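Local coordinates for putative ABC transporter amino acid-binding protein (Sinorhizobium meliloti, PDB 2Q88), which binds the compatible solute ectoine and probably delivers it, as the solute-binding component of an ABC transporter, for uptake in osmoprotection, at residues P110-D118 and V191-P199. Residues are numbered along the deposited sequence; the frame is centred on the assembly and turned at random.
Sequences PLGLKSYKD and VLAPVEGAP
Tyr-116 lies against Val-195 and Ala-198. Its CB leaves the start of helix 116-121, and CG, turned beside the backbone N (chi1 -70°), directs the ring so that CD1 comes to 3.8 Å from Val-195 CG1; the next atom, CE1, meets the same methyl obliquely and also has Ala-198 CB at 4.0 Å, in the ring plane at its edge. Phe-103 packs edge-to-face with the ring. A long aromatic suits this place: its carbons fill the apolar layer, and the hydroxyl ending this buried side chain still finds a hydrogen-bond partner in Ser-171 OG.

The backbones are joined by one direct bond, Glu-196 N to Lys-114 O at 3.0 Å. Leu-192 CD2 also packs 3.7 Å from Lys-114 O, and its CD1 touches the aliphatic Lys-114 CG; beyond CG the extended lysine leads its amino group away, as suits an exposed residue. A water accepts from Tyr-116 N and donates to Glu-196 O (2.6 Å). Ser-115 is the N-cap, its short hydroxyl OG reaching Asp-118 N at 3.2 Å; Asp-118 OD2 returns a weak bond to Ser-115 N, completing the box, and also takes Lys-114 N with its anti lone pair. At phi 87° a CB on Gly-197 would jam against Glu-196 O, so glycine fits the type II turn from Val-195 to Ala-198. The arrangement joins a capping-box helix start to a beta turn within one lobe of a family 3 solute-binding protein.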
ATOM      1  N   PRO A 110     -12.913  18.082 -16.121  1.00 30.22           N
ATOM      2  CA  PRO A 110     -12.940  18.836 -17.379  1.00 30.24           C
ATOM      3  C   PRO A 110     -12.209  18.142 -18.522  1.00 30.15           C
ATOM      4  O   PRO A 110     -12.542  18.356 -19.682  1.00 30.25           O
ATOM      5  CB  PRO A 110     -12.208  20.130 -17.018  1.00 30.41           C
ATOM      6  CG  PRO A 110     -11.346  19.760 -15.876  1.00 29.90           C
ATOM      7  CD  PRO A 110     -12.184  18.814 -15.073  1.00 30.05           C
ATOM      8  N   LEU A 111     -11.227  17.314 -18.188  1.00 29.84           N
ATOM      9  CA  LEU A 111     -10.452  16.599 -19.196  1.00 30.10           C
ATOM     10  C   LEU A 111     -11.040  15.222 -19.496  1.00 29.57           C
ATOM     11  O   LEU A 111     -10.510  14.490 -20.321  1.00 29.65           O
ATOM     12  CB  LEU A 111      -8.995  16.490 -18.749  1.00 29.83           C
ATOM     13  CG  LEU A 111      -8.003  17.569 -19.199  1.00 31.23           C
ATOM     14  CD1 LEU A 111      -8.591  18.969 -19.264  1.00 32.64           C
ATOM     15  CD2 LEU A 111      -6.761  17.530 -18.332  1.00 31.14           C
ATOM     16  N   GLY A 112     -12.140  14.885 -18.823  1.00 29.41           N
ATOM     17  CA  GLY A 112     -12.837  13.611 -19.029  1.00 28.60           C
ATOM     18  C   GLY A 112     -11.933  12.413 -18.826  1.00 28.22           C
ATOM     19  O   GLY A 112     -11.941  11.482 -19.631  1.00 28.44           O
ATOM     20  N   LEU A 113     -11.152  12.445 -17.749  1.00 27.29           N
ATOM     21  CA  LEU A 113     -10.210  11.376 -17.427  1.00 27.55           C
ATOM     22  C   LEU A 113     -10.859  10.341 -16.506  1.00 27.26           C
ATOM     23  O   LEU A 113     -11.174  10.648 -15.355  1.00 28.14           O
ATOM     24  CB  LEU A 113      -8.935  11.949 -16.781  1.00 26.84           C
ATOM     25  CG  LEU A 113      -8.170  13.045 -17.538  1.00 27.00           C
ATOM     26  CD1 LEU A 113      -7.109  13.693 -16.646  1.00 27.29           C
ATOM     27  CD2 LEU A 113      -7.537  12.506 -18.815  1.00 24.39           C
ATOM     28  N   LYS A 114     -11.067   9.132 -17.029  1.00 27.17           N
ATOM     29  CA  LYS A 114     -11.740   8.039 -16.307  1.00 27.18           C
ATOM     30  C   LYS A 114     -10.874   6.768 -16.234  1.00 26.67           C
ATOM     31  O   LYS A 114     -11.166   5.847 -15.462  1.00 26.42           O
ATOM     32  CB  LYS A 114     -13.088   7.698 -16.976  1.00 27.57           C
ATOM     33  CG  LYS A 114     -14.071   8.858 -17.106  1.00 27.37           C
ATOM     34  CD  LYS A 114     -15.253   8.456 -17.975  1.00 28.69           C
ATOM     35  CE  LYS A 114     -16.168   9.636 -18.295  1.00 31.21           C
ATOM     36  NZ  LYS A 114     -17.310   9.212 -19.184  1.00 33.29           N
ATOM     37  N   SER A 115      -9.827   6.716 -17.055  1.00 25.73           N
ATOM     38  CA  SER A 115      -8.937   5.564 -17.125  1.00 25.49           C
ATOM     39  C   SER A 115      -7.508   6.051 -17.328  1.00 25.12           C
ATOM     40  O   SER A 115      -7.299   7.210 -17.677  1.00 24.13           O
ATOM     41  CB  SER A 115      -9.343   4.644 -18.291  1.00 25.11           C
ATOM     42  OG  SER A 115      -9.077   5.246 -19.550  1.00 24.48           O
ATOM     43  N   TYR A 116      -6.522   5.175 -17.122  1.00 25.23           N
ATOM     44  CA  TYR A 116      -5.136   5.577 -17.351  1.00 25.32           C
ATOM     45  C   TYR A 116      -4.869   5.818 -18.830  1.00 25.49           C
ATOM     46  O   TYR A 116      -3.988   6.605 -19.184  1.00 25.88           O
ATOM     47  CB  TYR A 116      -4.151   4.563 -16.777  1.00 25.36           C
ATOM     48  CG  TYR A 116      -4.125   4.548 -15.271  1.00 25.00           C
ATOM     49  CD1 TYR A 116      -4.799   3.556 -14.559  1.00 25.57           C
ATOM     50  CD2 TYR A 116      -3.435   5.527 -14.551  1.00 24.51           C
ATOM     51  CE1 TYR A 116      -4.772   3.522 -13.157  1.00 25.80           C
ATOM     52  CE2 TYR A 116      -3.402   5.504 -13.131  1.00 24.97           C
ATOM     53  CZ  TYR A 116      -4.088   4.501 -12.446  1.00 26.10           C
ATOM     54  OH  TYR A 116      -4.089   4.450 -11.049  1.00 26.38           O
ATOM     55  N   LYS A 117      -5.646   5.148 -19.681  1.00 25.76           N
ATOM     56  CA  LYS A 117      -5.593   5.362 -21.133  1.00 26.35           C
ATOM     57  C   LYS A 117      -6.004   6.782 -21.504  1.00 25.67           C
ATOM     58  O   LYS A 117      -5.408   7.393 -22.378  1.00 25.44           O
ATOM     59  CB  LYS A 117      -6.488   4.353 -21.848  1.00 26.69           C
ATOM     60  CG  LYS A 117      -6.290   4.296 -23.355  1.00 29.61           C
ATOM     61  CD  LYS A 117      -7.109   3.170 -23.954  1.00 33.03           C
ATOM     62  CE  LYS A 117      -8.551   3.591 -24.151  1.00 34.78           C
ATOM     63  NZ  LYS A 117      -8.673   4.679 -25.153  1.00 37.27           N
ATOM     64  N   ASP A 118      -7.019   7.305 -20.823  1.00 25.33           N
ATOM     65  CA  ASP A 118      -7.499   8.661 -21.074  1.00 24.81           C
ATOM     66  C   ASP A 118      -6.390   9.682 -20.853  1.00 24.27           C
ATOM     67  O   ASP A 118      -6.293  10.677 -21.572  1.00 23.50           O
ATOM     68  CB  ASP A 118      -8.685   8.967 -20.169  1.00 25.51           C
ATOM     69  CG  ASP A 118      -9.961   8.289 -20.624  1.00 26.35           C
ATOM     70  OD1 ASP A 118     -10.041   7.894 -21.803  1.00 30.12           O
ATOM     71  OD2 ASP A 118     -10.942   8.106 -19.875  1.00 26.96           O
ATOM     72  N   VAL A 191     -13.654  13.034  -6.737  1.00 30.56           N
ATOM     73  CA  VAL A 191     -13.101  11.675  -6.745  1.00 29.69           C
ATOM     74  C   VAL A 191     -13.758  10.824  -7.824  1.00 29.86           C
ATOM     75  O   VAL A 191     -14.984  10.803  -7.952  1.00 29.23           O
ATOM     76  CB  VAL A 191     -13.264  10.971  -5.371  1.00 29.73           C
ATOM     77  CG1 VAL A 191     -12.700   9.552  -5.401  1.00 27.86           C
ATOM     78  CG2 VAL A 191     -12.606  11.782  -4.261  1.00 29.37           C
ATOM     79  N   LEU A 192     -12.933  10.119  -8.592  1.00 29.50           N
ATOM     80  CA  LEU A 192     -13.430   9.081  -9.486  1.00 29.74           C
ATOM     81  C   LEU A 192     -12.877   7.742  -9.006  1.00 29.57           C
ATOM     82  O   LEU A 192     -11.663   7.554  -8.945  1.00 28.47           O
ATOM     83  CB  LEU A 192     -13.029   9.367 -10.937  1.00 30.47           C
ATOM     84  CG  LEU A 192     -13.543   8.403 -12.015  1.00 31.26           C
ATOM     85  CD1 LEU A 192     -14.055   9.158 -13.226  1.00 34.33           C
ATOM     86  CD2 LEU A 192     -12.473   7.389 -12.413  1.00 32.59           C
ATOM     87  N   ALA A 193     -13.780   6.834  -8.640  1.00 29.24           N
ATOM     88  CA  ALA A 193     -13.406   5.520  -8.120  1.00 28.90           C
ATOM     89  C   ALA A 193     -14.454   4.456  -8.474  1.00 28.86           C
ATOM     90  O   ALA A 193     -15.655   4.711  -8.347  1.00 29.08           O
ATOM     91  CB  ALA A 193     -13.210   5.589  -6.605  1.00 28.99           C
ATOM     92  N   PRO A 194     -14.009   3.276  -8.913  1.00 28.60           N
ATOM     93  CA  PRO A 194     -12.594   3.017  -9.195  1.00 28.23           C
ATOM     94  C   PRO A 194     -12.195   3.492 -10.582  1.00 28.04           C
ATOM     95  O   PRO A 194     -13.067   3.770 -11.411  1.00 27.66           O
ATOM     96  CB  PRO A 194     -12.504   1.496  -9.127  1.00 28.52           C
ATOM     97  CG  PRO A 194     -13.836   1.024  -9.570  1.00 28.59           C
ATOM     98  CD  PRO A 194     -14.836   2.071  -9.114  1.00 28.75           C
ATOM     99  N   VAL A 195     -10.894   3.587 -10.827  1.00 27.57           N
ATOM    100  CA  VAL A 195     -10.394   3.889 -12.160  1.00 27.01           C
ATOM    101  C   VAL A 195     -10.825   2.771 -13.104  1.00 26.81           C
ATOM    102  O   VAL A 195     -10.680   1.592 -12.790  1.00 26.56           O
ATOM    103  CB  VAL A 195      -8.862   4.000 -12.204  1.00 26.98           C
ATOM    104  CG1 VAL A 195      -8.399   4.290 -13.639  1.00 26.18           C
ATOM    105  CG2 VAL A 195      -8.372   5.076 -11.264  1.00 27.04           C
ATOM    106  N   GLU A 196     -11.376   3.148 -14.253  1.00 26.58           N
ATOM    107  CA  GLU A 196     -11.831   2.170 -15.218  1.00 26.93           C
ATOM    108  C   GLU A 196     -10.652   1.457 -15.866  1.00 26.03           C
ATOM    109  O   GLU A 196      -9.702   2.100 -16.296  1.00 26.07           O
ATOM    110  CB  GLU A 196     -12.714   2.849 -16.268  1.00 27.43           C
ATOM    111  CG  GLU A 196     -14.072   3.276 -15.731  1.00 29.97           C
ATOM    112  CD  GLU A 196     -14.958   2.101 -15.316  1.00 35.59           C
ATOM    113  OE1 GLU A 196     -14.743   0.951 -15.780  1.00 37.54           O
ATOM    114  OE2 GLU A 196     -15.891   2.320 -14.510  1.00 39.33           O
ATOM    115  N   GLY A 197     -10.714   0.128 -15.909  1.00 25.98           N
ATOM    116  CA  GLY A 197      -9.682  -0.692 -16.538  1.00 25.55           C
ATOM    117  C   GLY A 197      -8.523  -1.069 -15.621  1.00 26.14           C
ATOM    118  O   GLY A 197      -7.667  -1.867 -15.997  1.00 25.86           O
ATOM    119  N   ALA A 198      -8.487  -0.488 -14.428  1.00 25.98           N
ATOM    120  CA  ALA A 198      -7.403  -0.736 -13.479  1.00 26.71           C
ATOM    121  C   ALA A 198      -7.687  -2.017 -12.690  1.00 27.68           C
ATOM    122  O   ALA A 198      -8.851  -2.319 -12.417  1.00 27.35           O
ATOM    123  CB  ALA A 198      -7.254   0.451 -12.538  1.00 26.85           C
ATOM    124  N   PRO A 199      -6.641  -2.770 -12.333  1.00 28.43           N
ATOM    125  CA  PRO A 199      -6.809  -3.979 -11.516  1.00 28.79           C
ATOM    126  C   PRO A 199      -7.195  -3.638 -10.082  1.00 28.70           C
ATOM    127  O   PRO A 199      -6.956  -2.524  -9.621  1.00 28.94           O
ATOM    128  CB  PRO A 199      -5.406  -4.610 -11.519  1.00 29.28           C
ATOM    129  CG  PRO A 199      -4.664  -3.936 -12.613  1.00 28.95           C
ATOM    130  CD  PRO A 199      -5.227  -2.545 -12.686  1.00 28.75           C
TER
HETATM  131  O   HOH W   1      -7.097   2.211 -16.653  1.00 22.86           O